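PDB 5T87: CdiI immunity protein from Cupriavidus taiwanensis, which probably protects the cell from contact-dependent growth inhibition by binding the CdiA toxin, with which it forms a complex. Local coordinates for residues R48-S51 against V52-L56; M84-E87 against F88-L92; G93-Q96 against A97-S100; D107-R110 against I111-S115. All blocks are in the same frame, centred on the assembly; numbering follows the deposited sequence.

Contact 1 of 4, residues R48-S51 against V52-L56; sequences RLKS and VAFDL
Phe54 folds back beside the carbonyl oxygen of Lys50, one helical turn earlier. Its N donates to Lys50 O at 2.9 Å, and the side chain then climbs past the same oxygen: CB passes it, and CG, on the far side of CB from the carbonyl carbon of Phe54 (chi1 -74°), follows close by. Ring atom CD2 comes to 3.3 Å from Lys50 O, an oblique approach. Farther along that side of the ring, CE2 lies 4.2 Å from CB of Lys50, a loose apolar touch with the base of the lysine chain. The far end of the ring meets Phe88 of helix 82-91, the two planes almost at right angles, so an aromatic residue here reaches a neighbouring helix while its base rests on its own. One step back, Ala53 N binds Leu49 O in the carbonyl plane at 2.9 Å, a nearly straight bond (168°). The small methyl of Ala53 suits a buried spot against Phe88, whereas Leu49 and Val52 turn their branches to helix 60-76. On the outer side Ser51 folds its hydroxyl back and donates from OG to Arg48 O at 2.7 Å; Val52 N reaches that same oxygen only weakly, at 3.4 Å. Backbone bonds four residues apart, with a serine hydroxyl returning to a carbonyl three residues earlier, are typical of an alpha-helix, here the final turns of helix 42-53.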
ATOM      1  N   ARG A  48      12.355   5.250   8.120  1.00 41.86           N
ATOM      2  CA  ARG A  48      12.963   4.846   6.859  1.00 41.56           C
ATOM      3  C   ARG A  48      12.102   5.105   5.650  1.00 40.64           C
ATOM      4  O   ARG A  48      12.598   5.600   4.628  1.00 40.67           O
ATOM      5  CB  ARG A  48      13.407   3.395   6.911  1.00 42.03           C
ATOM      6  CG  ARG A  48      14.729   3.266   7.631  1.00 43.43           C
ATOM      7  CD  ARG A  48      14.943   1.895   8.238  1.00 44.80           C
ATOM      8  NE  ARG A  48      16.254   1.850   8.881  1.00 46.44           N
ATOM      9  CZ  ARG A  48      16.550   2.407  10.056  1.00 46.07           C
ATOM     10  NH1 ARG A  48      15.620   3.026  10.772  1.00 46.45           N
ATOM     11  NH2 ARG A  48      17.785   2.320  10.526  1.00 46.54           N
ATOM     12  N   LEU A  49      10.819   4.786   5.768  1.00 39.78           N
ATOM     13  CA  LEU A  49       9.842   5.134   4.727  1.00 39.74           C
ATOM     14  C   LEU A  49       9.767   6.647   4.421  1.00 40.24           C
ATOM     15  O   LEU A  49       9.693   7.051   3.254  1.00 40.43           O
ATOM     16  CB  LEU A  49       8.462   4.592   5.099  1.00 39.69           C
ATOM     17  CG  LEU A  49       8.363   3.056   5.154  1.00 40.11           C
ATOM     18  CD1 LEU A  49       6.954   2.626   5.528  1.00 40.63           C
ATOM     19  CD2 LEU A  49       8.764   2.414   3.834  1.00 40.42           C
ATOM     20  N   LYS A  50       9.817   7.471   5.464  1.00 40.93           N
ATOM     21  CA  LYS A  50       9.813   8.922   5.308  1.00 41.73           C
ATOM     22  C   LYS A  50      11.040   9.443   4.558  1.00 41.48           C
ATOM     23  O   LYS A  50      10.924  10.352   3.737  1.00 41.56           O
ATOM     24  CB  LYS A  50       9.737   9.614   6.671  1.00 42.82           C
ATOM     25  CG  LYS A  50       8.387   9.518   7.375  1.00 43.46           C
ATOM     26  CD  LYS A  50       8.250  10.570   8.469  1.00 44.25           C
ATOM     27  CE  LYS A  50       9.185  10.311   9.631  1.00 44.09           C
ATOM     28  NZ  LYS A  50       9.069  11.407  10.619  1.00 45.19           N
ATOM     29  N   SER A  51      12.211   8.894   4.854  1.00 41.54           N
ATOM     30  CA  SER A  51      13.424   9.335   4.167  1.00 42.72           C
ATOM     31  C   SER A  51      13.325   9.069   2.647  1.00 41.92           C
ATOM     32  O   SER A  51      13.847   9.843   1.839  1.00 42.44           O
ATOM     33  CB  SER A  51      14.668   8.647   4.734  1.00 43.52           C
ATOM     34  OG  SER A  51      14.709   7.286   4.331  1.00 44.57           O
ATOM     35  N   VAL A  52      12.639   7.994   2.264  1.00 40.51           N
ATOM     36  CA  VAL A  52      12.416   7.712   0.830  1.00 39.82           C
ATOM     37  C   VAL A  52      11.368   8.662   0.254  1.00 39.18           C
ATOM     38  O   VAL A  52      11.593   9.291  -0.783  1.00 38.57           O
ATOM     39  CB  VAL A  52      12.023   6.251   0.596  1.00 39.29           C
ATOM     40  CG1 VAL A  52      11.691   5.993  -0.881  1.00 39.55           C
ATOM     41  CG2 VAL A  52      13.155   5.346   1.045  1.00 39.23           C
ATOM     42  N   ALA A  53      10.253   8.791   0.964  1.00 38.92           N
ATOM     43  CA  ALA A  53       9.173   9.670   0.546  1.00 39.29           C
ATOM     44  C   ALA A  53       9.597  11.131   0.359  1.00 40.73           C
ATOM     45  O   ALA A  53       9.104  11.782  -0.565  1.00 41.72           O
ATOM     46  CB  ALA A  53       8.011   9.579   1.522  1.00 38.89           C
ATOM     47  N   PHE A  54      10.508  11.633   1.203  1.00 41.51           N
ATOM     48  CA  PHE A  54      10.922  13.038   1.157  1.00 42.73           C
ATOM     49  C   PHE A  54      12.110  13.343   0.241  1.00 43.81           C
ATOM     50  O   PHE A  54      12.463  14.517   0.061  1.00 44.07           O
ATOM     51  CB  PHE A  54      11.246  13.539   2.565  1.00 43.31           C
ATOM     52  CG  PHE A  54      10.039  13.781   3.425  1.00 43.45           C
ATOM     53  CD1 PHE A  54       8.924  14.464   2.935  1.00 43.74           C
ATOM     54  CD2 PHE A  54      10.033  13.370   4.757  1.00 43.65           C
ATOM     55  CE1 PHE A  54       7.828  14.694   3.752  1.00 44.56           C
ATOM     56  CE2 PHE A  54       8.939  13.604   5.583  1.00 43.41           C
ATOM     57  CZ  PHE A  54       7.834  14.268   5.082  1.00 43.97           C
ATOM     58  N   ASP A  55      12.717  12.306  -0.338  1.00 43.81           N
ATOM     59  CA  ASP A  55      13.991  12.462  -1.020  1.00 44.15           C
ATOM     60  C   ASP A  55      13.744  12.861  -2.474  1.00 45.26           C
ATOM     61  O   ASP A  55      13.333  12.048  -3.297  1.00 46.74           O
ATOM     62  CB  ASP A  55      14.808  11.177  -0.888  1.00 43.34           C
ATOM     63  CG  ASP A  55      16.139  11.244  -1.613  1.00 44.08           C
ATOM     64  OD1 ASP A  55      16.510  12.316  -2.162  1.00 44.96           O
ATOM     65  OD2 ASP A  55      16.817  10.202  -1.637  1.00 44.36           O
ATOM     66  N   LEU A  56      14.035  14.114  -2.784  1.00 46.75           N
ATOM     67  CA  LEU A  56      13.751  14.710  -4.084  1.00 47.43           C
ATOM     68  C   LEU A  56      14.587  14.130  -5.214  1.00 48.50           C
ATOM     69  O   LEU A  56      14.235  14.305  -6.383  1.00 48.93           O
ATOM     70  CB  LEU A  56      14.040  16.211  -4.055  1.00 49.55           C
ATOM     71  CG  LEU A  56      13.312  17.085  -3.023  1.00 50.10           C
ATOM     72  CD1 LEU A  56      13.978  18.444  -2.940  1.00 51.12           C
ATOM     73  CD2 LEU A  56      11.833  17.196  -3.379  1.00 49.94           C
TER

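Contact 2 of 4, residues M84-E87 against F88-L92; sequences MAEE and FLLSL
Phe88, Leu89, Leu90 and Ser91 donate their backbone N-H groups to Met84, Ala85, Glu86 and Glu87 in turn, regular alpha-helical bonds of which Leu90 N to Glu86 O, at 2.9 Å and 163°, is the straightest and Ser91 N to Glu87 O, at 137°, the most bent. Glu86 and Leu90, four residues apart, send their side chains the same way and lie alongside each other. The touch is between methylene CG of Glu86 and methyl CD1 of Leu90, 4.0 Å apart; CG of Glu86 stands opposite the backbone N (chi1 -167°), and the chain runs on extended, so its aliphatic part borders the leucine while the carboxylate travels on to a salt bridge with Arg110 of helix 96-114. A glutamate serves both purposes, greasy at the base and charged at the end. The helix is amphipathic: Ala85, Phe88, Leu89 and Leu92, spaced three and four apart, are buried in this almost wholly helical protein, whereas selenomethionine Met84, Glu87, Leu90 and Ser91 are exposed. Leu89 rests its base against the previous turn, CG 3.3 Å from Ala85 O, and points its branches at helices 60-76 and 96-114. Phe88 keeps Ala85 O near the plane of its ring, at the edge, and takes methyl CD1 of Leu92 over one face, 3.8 Å above the plane and displaced toward the rim. Its ring also meets Phe46 of helix 42-53 edge-to-face. Toward the end of the helix, Ser91 curls its hydroxyl back so that OG donates to Phe88 O at 2.7 Å.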
HETATM    1  N   MSE A  84       1.616  11.492  14.498  1.00 48.43           N
HETATM    2  CA  MSE A  84       2.794  11.665  13.645  1.00 49.59           C
HETATM    3  C   MSE A  84       2.514  11.149  12.253  1.00 48.94           C
HETATM    4  O   MSE A  84       2.881  11.803  11.262  1.00 48.14           O
HETATM    5  CB  MSE A  84       4.040  10.989  14.203  1.00 51.26           C
HETATM    6  CG  MSE A  84       4.548  11.677  15.469  1.00 56.40           C
HETATM    7 SE   MSE A  84       5.129  13.558  15.175  1.00 64.45          SE
HETATM    8  CE  MSE A  84       3.561  14.450  15.992  1.00 64.08           C
ATOM      9  N   ALA A  85       1.854   9.992  12.171  1.00 48.52           N
ATOM     10  CA  ALA A  85       1.451   9.412  10.897  1.00 48.30           C
ATOM     11  C   ALA A  85       0.517  10.358  10.140  1.00 49.38           C
ATOM     12  O   ALA A  85       0.663  10.540   8.915  1.00 47.70           O
ATOM     13  CB  ALA A  85       0.792   8.057  11.108  1.00 48.25           C
ATOM     14  N   GLU A  86      -0.413  10.976  10.869  1.00 50.40           N
ATOM     15  CA  GLU A  86      -1.398  11.848  10.246  1.00 52.07           C
ATOM     16  C   GLU A  86      -0.799  13.172   9.753  1.00 51.51           C
ATOM     17  O   GLU A  86      -1.103  13.609   8.637  1.00 51.27           O
ATOM     18  CB  GLU A  86      -2.568  12.103  11.182  1.00 55.03           C
ATOM     19  CG  GLU A  86      -3.751  12.739  10.471  1.00 57.60           C
ATOM     20  CD  GLU A  86      -4.938  12.928  11.377  1.00 61.50           C
ATOM     21  OE1 GLU A  86      -4.803  13.624  12.410  1.00 63.72           O
ATOM     22  OE2 GLU A  86      -6.012  12.378  11.052  1.00 64.28           O
ATOM     23  N   GLU A  87       0.034  13.805  10.580  1.00 51.88           N
ATOM     24  CA  GLU A  87       0.703  15.063  10.198  1.00 52.88           C
ATOM     25  C   GLU A  87       1.566  14.846   8.960  1.00 50.45           C
ATOM     26  O   GLU A  87       1.603  15.704   8.057  1.00 51.17           O
ATOM     27  CB  GLU A  87       1.541  15.657  11.354  1.00 54.70           C
ATOM     28  CG  GLU A  87       0.711  16.540  12.288  1.00 58.86           C
ATOM     29  CD  GLU A  87       1.282  16.720  13.700  1.00 60.23           C
ATOM     30  OE1 GLU A  87       2.510  16.914  13.861  1.00 60.70           O
ATOM     31  OE2 GLU A  87       0.479  16.689  14.660  1.00 60.55           O
ATOM     32  N   PHE A  88       2.244  13.695   8.932  1.00 46.77           N
ATOM     33  CA  PHE A  88       3.028  13.267   7.770  1.00 44.28           C
ATOM     34  C   PHE A  88       2.193  13.163   6.485  1.00 43.73           C
ATOM     35  O   PHE A  88       2.509  13.789   5.473  1.00 42.07           O
ATOM     36  CB  PHE A  88       3.700  11.932   8.054  1.00 42.39           C
ATOM     37  CG  PHE A  88       4.318  11.317   6.853  1.00 42.18           C
ATOM     38  CD1 PHE A  88       5.464  11.868   6.292  1.00 42.49           C
ATOM     39  CD2 PHE A  88       3.742  10.200   6.250  1.00 41.92           C
ATOM     40  CE1 PHE A  88       6.043  11.309   5.168  1.00 42.26           C
ATOM     41  CE2 PHE A  88       4.320   9.632   5.132  1.00 41.38           C
ATOM     42  CZ  PHE A  88       5.474  10.186   4.592  1.00 41.72           C
ATOM     43  N   LEU A  89       1.112  12.402   6.543  1.00 43.81           N
ATOM     44  CA  LEU A  89       0.296  12.193   5.354  1.00 45.81           C
ATOM     45  C   LEU A  89      -0.402  13.474   4.898  1.00 47.61           C
ATOM     46  O   LEU A  89      -0.522  13.719   3.687  1.00 48.25           O
ATOM     47  CB  LEU A  89      -0.721  11.082   5.593  1.00 46.48           C
ATOM     48  CG  LEU A  89      -0.128   9.694   5.860  1.00 45.64           C
ATOM     49  CD1 LEU A  89      -1.214   8.725   6.301  1.00 46.45           C
ATOM     50  CD2 LEU A  89       0.605   9.163   4.642  1.00 45.55           C
ATOM     51  N   LEU A  90      -0.852  14.282   5.858  1.00 48.21           N
ATOM     52  CA  LEU A  90      -1.481  15.558   5.545  1.00 49.84           C
ATOM     53  C   LEU A  90      -0.507  16.579   4.972  1.00 50.22           C
ATOM     54  O   LEU A  90      -0.911  17.428   4.177  1.00 51.17           O
ATOM     55  CB  LEU A  90      -2.135  16.156   6.784  1.00 51.96           C
ATOM     56  CG  LEU A  90      -3.415  15.498   7.297  1.00 53.40           C
ATOM     57  CD1 LEU A  90      -3.813  16.223   8.580  1.00 55.24           C
ATOM     58  CD2 LEU A  90      -4.550  15.522   6.274  1.00 53.93           C
ATOM     59  N   SER A  91       0.760  16.513   5.381  1.00 49.58           N
ATOM     60  CA  SER A  91       1.761  17.458   4.885  1.00 50.81           C
ATOM     61  C   SER A  91       2.103  17.253   3.411  1.00 51.30           C
ATOM     62  O   SER A  91       2.703  18.138   2.800  1.00 52.64           O
ATOM     63  CB  SER A  91       3.038  17.415   5.729  1.00 50.36           C
ATOM     64  OG  SER A  91       3.683  16.167   5.625  1.00 49.37           O
ATOM     65  N   LEU A  92       1.708  16.108   2.847  1.00 51.83           N
ATOM     66  CA  LEU A  92       1.937  15.782   1.427  1.00 52.95           C
ATOM     67  C   LEU A  92       0.776  16.100   0.468  1.00 54.75           C
ATOM     68  O   LEU A  92       0.970  16.097  -0.751  1.00 56.21           O
ATOM     69  CB  LEU A  92       2.256  14.293   1.298  1.00 51.31           C
ATOM     70  CG  LEU A  92       3.353  13.734   2.207  1.00 49.74           C
ATOM     71  CD1 LEU A  92       3.357  12.216   2.157  1.00 48.39           C
ATOM     72  CD2 LEU A  92       4.717  14.299   1.859  1.00 50.35           C
TER

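Contact 3 of 4, residues G93-Q96 against A97-S100; sequences GGDQ and AVAS
Asp95 offers its carbonyl oxygen to two amides of the opening turn of helix 96-114. Val98 N reaches Asp95 O at 3.4 Å, and Ala99 N comes closer, 3.1 Å, but with its N-H bent to 128°; both bonds are weak. Ala99 N has a second weak acceptor in Gln96 O, at 3.4 Å, so this one N-H is divided between the carbonyls three and four residues before it. Weak, partly shared bonds of this kind fit an irregular first turn, and Val98, with phi at -118°, departs from ideal helical angles just where they occur. The carboxylate of Asp95 precedes the helix, yet it makes no N-cap bond to Val98: OD1 stays 4.2 Å from Val98 N. Instead the oxygen lies against the valine side chain, OD1 to CG2 3.2 Å, with the two side chains crossing at a slant. The carboxylate gets there because CG of Asp95 lies between the backbone N and the carbonyl carbon (chi1 67°). A negative charge close to the amino end of a helix would probably be favoured by the helix dipole even without a direct bond. Ala99, small and turned toward the preceding loop, fits its methyl beside Asp95 O at 3.5 Å, with Gly93 O a little farther off. Ser100 OG finds its acceptor outside, in Thr20 O of the CdiA toxin chain. The turn thus joins helix 82-91 to helix 96-114, with Ala97 and Val98 packed against helix 60-76 through Arg63 and the toxin lying beside Ser100.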
ATOM      1  N   GLY A  93      -0.415  16.367   1.000  1.00 56.21           N
ATOM      2  CA  GLY A  93      -1.613  16.575   0.168  1.00 59.08           C
ATOM      3  C   GLY A  93      -1.499  17.604  -0.948  1.00 61.77           C
ATOM      4  O   GLY A  93      -2.238  17.531  -1.937  1.00 62.51           O
ATOM      5  N   GLY A  94      -0.579  18.559  -0.780  1.00 63.10           N
ATOM      6  CA  GLY A  94      -0.365  19.640  -1.726  1.00 65.37           C
ATOM      7  C   GLY A  94       0.668  19.412  -2.811  1.00 66.71           C
ATOM      8  O   GLY A  94       0.809  20.264  -3.689  1.00 68.90           O
ATOM      9  N   ASP A  95       1.391  18.290  -2.790  1.00 66.21           N
ATOM     10  CA  ASP A  95       2.341  18.016  -3.876  1.00 68.23           C
ATOM     11  C   ASP A  95       2.075  16.688  -4.625  1.00 67.67           C
ATOM     12  O   ASP A  95       1.948  15.620  -4.026  1.00 65.93           O
ATOM     13  CB  ASP A  95       3.780  18.174  -3.382  1.00 69.05           C
ATOM     14  CG  ASP A  95       4.169  17.139  -2.388  1.00 67.83           C
ATOM     15  OD1 ASP A  95       4.440  16.022  -2.866  1.00 67.69           O
ATOM     16  OD2 ASP A  95       4.235  17.443  -1.163  1.00 66.72           O
ATOM     17  N   GLN A  96       2.003  16.790  -5.954  1.00 68.77           N
ATOM     18  CA  GLN A  96       1.302  15.806  -6.790  1.00 68.73           C
ATOM     19  C   GLN A  96       1.968  14.451  -6.952  1.00 64.22           C
ATOM     20  O   GLN A  96       1.284  13.438  -7.078  1.00 62.99           O
ATOM     21  CB  GLN A  96       1.042  16.386  -8.169  1.00 73.83           C
ATOM     22  CG  GLN A  96       0.121  17.583  -8.148  1.00 77.44           C
ATOM     23  CD  GLN A  96      -0.229  18.054  -9.548  1.00 83.70           C
ATOM     24  OE1 GLN A  96       0.338  17.586 -10.548  1.00 87.12           O
ATOM     25  NE2 GLN A  96      -1.172  18.988  -9.631  1.00 86.29           N
ATOM     26  N   ALA A  97       3.295  14.443  -6.958  1.00 61.63           N
ATOM     27  CA  ALA A  97       4.080  13.210  -7.026  1.00 58.96           C
ATOM     28  C   ALA A  97       3.578  12.134  -6.052  1.00 57.07           C
ATOM     29  O   ALA A  97       3.562  10.939  -6.382  1.00 55.92           O
ATOM     30  CB  ALA A  97       5.539  13.524  -6.737  1.00 58.52           C
ATOM     31  N   VAL A  98       3.175  12.564  -4.853  1.00 55.58           N
ATOM     32  CA  VAL A  98       2.722  11.629  -3.813  1.00 53.08           C
ATOM     33  C   VAL A  98       1.280  11.785  -3.339  1.00 52.03           C
ATOM     34  O   VAL A  98       0.779  10.899  -2.644  1.00 49.83           O
ATOM     35  CB  VAL A  98       3.689  11.637  -2.622  1.00 52.25           C
ATOM     36  CG1 VAL A  98       5.049  11.112  -3.068  1.00 52.07           C
ATOM     37  CG2 VAL A  98       3.831  13.033  -2.013  1.00 53.43           C
ATOM     38  N   ALA A  99       0.611  12.864  -3.746  1.00 53.24           N
ATOM     39  CA  ALA A  99      -0.743  13.177  -3.261  1.00 54.40           C
ATOM     40  C   ALA A  99      -1.688  11.985  -3.289  1.00 53.99           C
ATOM     41  O   ALA A  99      -2.332  11.669  -2.298  1.00 55.14           O
ATOM     42  CB  ALA A  99      -1.344  14.331  -4.052  1.00 56.43           C
ATOM     43  N   SER A 100      -1.749  11.319  -4.421  1.00 54.57           N
ATOM     44  CA  SER A 100      -2.703  10.241  -4.616  1.00 54.96           C
ATOM     45  C   SER A 100      -2.519   9.077  -3.602  1.00 53.20           C
ATOM     46  O   SER A 100      -3.489   8.592  -2.999  1.00 53.18           O
ATOM     47  CB  SER A 100      -2.623   9.766  -6.070  1.00 56.24           C
ATOM     48  OG  SER A 100      -3.126   8.460  -6.199  1.00 57.55           O
TER

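Contact 4 of 4, residues D107-R110 against I111-S115; sequences DDLR and IFRMS
Arg110 and Ser115 are joined by a hydroxyl-to-carbonyl bond, Ser115 OG donating to Arg110 O at 2.8 Å from a position well above the carbonyl plane, 36° out of it. Met114 N adds a weak bond to the same oxygen, which is therefore held by two donors. Arg113 N closes the preceding turn on Leu109 O at 2.9 Å, and its side chain goes on to bond through NE to Ala74 O. The guanidinium of Arg110, whose salt bridge to Glu86 is its main polar tie, has SE of selenomethionine Met114 at its edge, 4.1 Å from NE; a bend at chi2 (-84°) turns the arginine chain that way. This is the last part of the amphipathic helix 96-114, and its two sides serve different partners. Asp108 faces the toxin, OD1 forming salt bridges with Arg23 and Arg50 of the CdiA toxin chain, and Ile111 and Phe112 pack on Asp54 of that chain. The charged aspartate suits the arginines, while the bulky pair supplies an apolar patch: CG2 of Ile111 sits over one face of the Phe112 ring, 3.8 Å above the plane and toward its rim, and Asp108 O lies in the ring plane, 3.5 Å from CD2. Inward, buried Leu109 packs on Ala74 and Leu80, with its CG 4.4 Å from Met114 SE.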
ATOM      1  N   ASP A 107      -6.771   6.952   4.035  1.00 58.70           N
ATOM      2  CA  ASP A 107      -7.859   5.964   4.081  1.00 60.19           C
ATOM      3  C   ASP A 107      -7.468   4.800   4.993  1.00 59.42           C
ATOM      4  O   ASP A 107      -8.260   4.388   5.828  1.00 60.03           O
ATOM      5  CB  ASP A 107      -8.201   5.420   2.676  1.00 61.92           C
ATOM      6  CG  ASP A 107      -9.054   6.387   1.840  1.00 64.47           C
ATOM      7  OD1 ASP A 107      -9.333   7.512   2.311  1.00 64.60           O
ATOM      8  OD2 ASP A 107      -9.452   6.012   0.702  1.00 65.78           O
ATOM      9  N   ASP A 108      -6.243   4.295   4.833  1.00 58.17           N
ATOM     10  CA  ASP A 108      -5.745   3.177   5.639  1.00 57.72           C
ATOM     11  C   ASP A 108      -5.650   3.551   7.117  1.00 57.56           C
ATOM     12  O   ASP A 108      -6.055   2.773   7.984  1.00 57.70           O
ATOM     13  CB  ASP A 108      -4.391   2.651   5.101  1.00 56.62           C
ATOM     14  CG  ASP A 108      -4.503   2.025   3.695  1.00 57.22           C
ATOM     15  OD1 ASP A 108      -5.627   1.992   3.132  1.00 57.99           O
ATOM     16  OD2 ASP A 108      -3.471   1.555   3.158  1.00 56.50           O
ATOM     17  N   LEU A 109      -5.151   4.755   7.392  1.00 57.91           N
ATOM     18  CA  LEU A 109      -5.034   5.251   8.764  1.00 59.08           C
ATOM     19  C   LEU A 109      -6.396   5.379   9.442  1.00 62.12           C
ATOM     20  O   LEU A 109      -6.611   4.828  10.525  1.00 62.17           O
ATOM     21  CB  LEU A 109      -4.325   6.607   8.794  1.00 58.26           C
ATOM     22  CG  LEU A 109      -3.877   7.119  10.167  1.00 58.77           C
ATOM     23  CD1 LEU A 109      -2.890   6.157  10.813  1.00 58.40           C
ATOM     24  CD2 LEU A 109      -3.271   8.516  10.065  1.00 59.47           C
ATOM     25  N   ARG A 110      -7.312   6.071   8.771  1.00 64.25           N
ATOM     26  CA  ARG A 110      -8.636   6.362   9.322  1.00 67.35           C
ATOM     27  C   ARG A 110      -9.465   5.092   9.606  1.00 68.06           C
ATOM     28  O   ARG A 110     -10.228   5.045  10.575  1.00 69.98           O
ATOM     29  CB  ARG A 110      -9.413   7.299   8.384  1.00 70.34           C
ATOM     30  CG  ARG A 110      -8.745   8.653   8.101  1.00 73.02           C
ATOM     31  CD  ARG A 110      -9.030   9.695   9.172  1.00 77.17           C
ATOM     32  NE  ARG A 110      -8.121  10.858   9.157  1.00 79.48           N
ATOM     33  CZ  ARG A 110      -8.161  11.880   8.289  1.00 82.17           C
ATOM     34  NH1 ARG A 110      -7.287  12.886   8.413  1.00 81.56           N
ATOM     35  NH2 ARG A 110      -9.052  11.905   7.287  1.00 83.36           N
ATOM     36  N   ILE A 111      -9.307   4.069   8.771  1.00 66.91           N
ATOM     37  CA  ILE A 111     -10.072   2.831   8.901  1.00 68.17           C
ATOM     38  C   ILE A 111      -9.510   1.991  10.049  1.00 68.38           C
ATOM     39  O   ILE A 111     -10.221   1.665  11.004  1.00 70.34           O
ATOM     40  CB  ILE A 111     -10.041   2.006   7.584  1.00 68.33           C
ATOM     41  CG1 ILE A 111     -10.874   2.688   6.479  1.00 69.64           C
ATOM     42  CG2 ILE A 111     -10.488   0.565   7.814  1.00 69.93           C
ATOM     43  CD1 ILE A 111     -12.372   2.448   6.544  1.00 72.84           C
ATOM     44  N   PHE A 112      -8.237   1.634   9.933  1.00 66.69           N
ATOM     45  CA  PHE A 112      -7.626   0.668  10.836  1.00 66.40           C
ATOM     46  C   PHE A 112      -7.262   1.234  12.194  1.00 66.89           C
ATOM     47  O   PHE A 112      -7.086   0.469  13.135  1.00 68.28           O
ATOM     48  CB  PHE A 112      -6.395   0.020  10.181  1.00 65.30           C
ATOM     49  CG  PHE A 112      -6.754  -0.969   9.128  1.00 65.87           C
ATOM     50  CD1 PHE A 112      -7.061  -2.276   9.473  1.00 67.03           C
ATOM     51  CD2 PHE A 112      -6.839  -0.589   7.799  1.00 66.34           C
ATOM     52  CE1 PHE A 112      -7.434  -3.199   8.506  1.00 68.88           C
ATOM     53  CE2 PHE A 112      -7.212  -1.505   6.826  1.00 67.69           C
ATOM     54  CZ  PHE A 112      -7.514  -2.813   7.180  1.00 69.16           C
ATOM     55  N   ARG A 113      -7.128   2.551  12.301  1.00 68.09           N
ATOM     56  CA  ARG A 113      -6.630   3.159  13.536  1.00 69.74           C
ATOM     57  C   ARG A 113      -7.457   4.273  14.167  1.00 74.63           C
ATOM     58  O   ARG A 113      -7.129   4.685  15.271  1.00 76.95           O
ATOM     59  CB  ARG A 113      -5.188   3.636  13.314  1.00 66.98           C
ATOM     60  CG  ARG A 113      -4.215   2.522  12.955  1.00 65.16           C
ATOM     61  CD  ARG A 113      -4.096   1.515  14.084  1.00 65.01           C
ATOM     62  NE  ARG A 113      -3.531   0.244  13.654  1.00 64.14           N
ATOM     63  CZ  ARG A 113      -3.890  -0.961  14.102  1.00 64.82           C
ATOM     64  NH1 ARG A 113      -4.866  -1.113  14.995  1.00 65.73           N
ATOM     65  NH2 ARG A 113      -3.273  -2.033  13.631  1.00 65.22           N
HETATM   66  N   MSE A 114      -8.498   4.767  13.493  1.00 80.17           N
HETATM   67  CA  MSE A 114      -9.360   5.840  14.042  1.00 86.70           C
HETATM   68  C   MSE A 114     -10.853   5.545  13.933  1.00 87.36           C
HETATM   69  O   MSE A 114     -11.663   6.426  14.220  1.00 87.33           O
HETATM   70  CB  MSE A 114      -8.995   7.172  13.355  1.00 91.95           C
HETATM   71  CG  MSE A 114      -7.472   7.371  13.253  1.00 96.75           C
HETATM   72 SE   MSE A 114      -6.874   9.152  12.622  1.00110.58          SE
HETATM   73  CE  MSE A 114      -7.414  10.255  14.177  1.00113.80           C
ATOM     74  N   SER A 115     -11.222   4.310  13.553  1.00 87.06           N
ATOM     75  CA  SER A 115     -12.626   3.889  13.374  1.00 89.06           C
ATOM     76  C   SER A 115     -12.829   2.528  14.030  1.00 90.33           C
ATOM     77  O   SER A 115     -13.113   2.441  15.221  1.00 92.60           O
ATOM     78  CB  SER A 115     -13.005   3.790  11.884  1.00 88.21           C
ATOM     79  OG  SER A 115     -12.999   5.050  11.223  1.00 86.44           O
TER

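All four contacts are local, each closing a turn and no long loop; they follow one another in series and none nests in or crosses another. Contact 1 comes first, near the end of helix 42-53. Contact 2, on helix 82-91, packs against it: Ala53 CB lies 4.0 Å from Phe88 CZ. Contact 3 forms the turn directly after contact 2 and starts helix 96-114, with Leu92 CB 3.9 Å from Val98 CG2. Contact 4 ends that helix about 19 Å from contact 3, centre to centre, and returns to contact 2, where Ala85 and Glu86 pack on Leu109. Contact 2 thus touches the other three, whereas contacts 1 and 4 lie on opposite sides of the chain's centre.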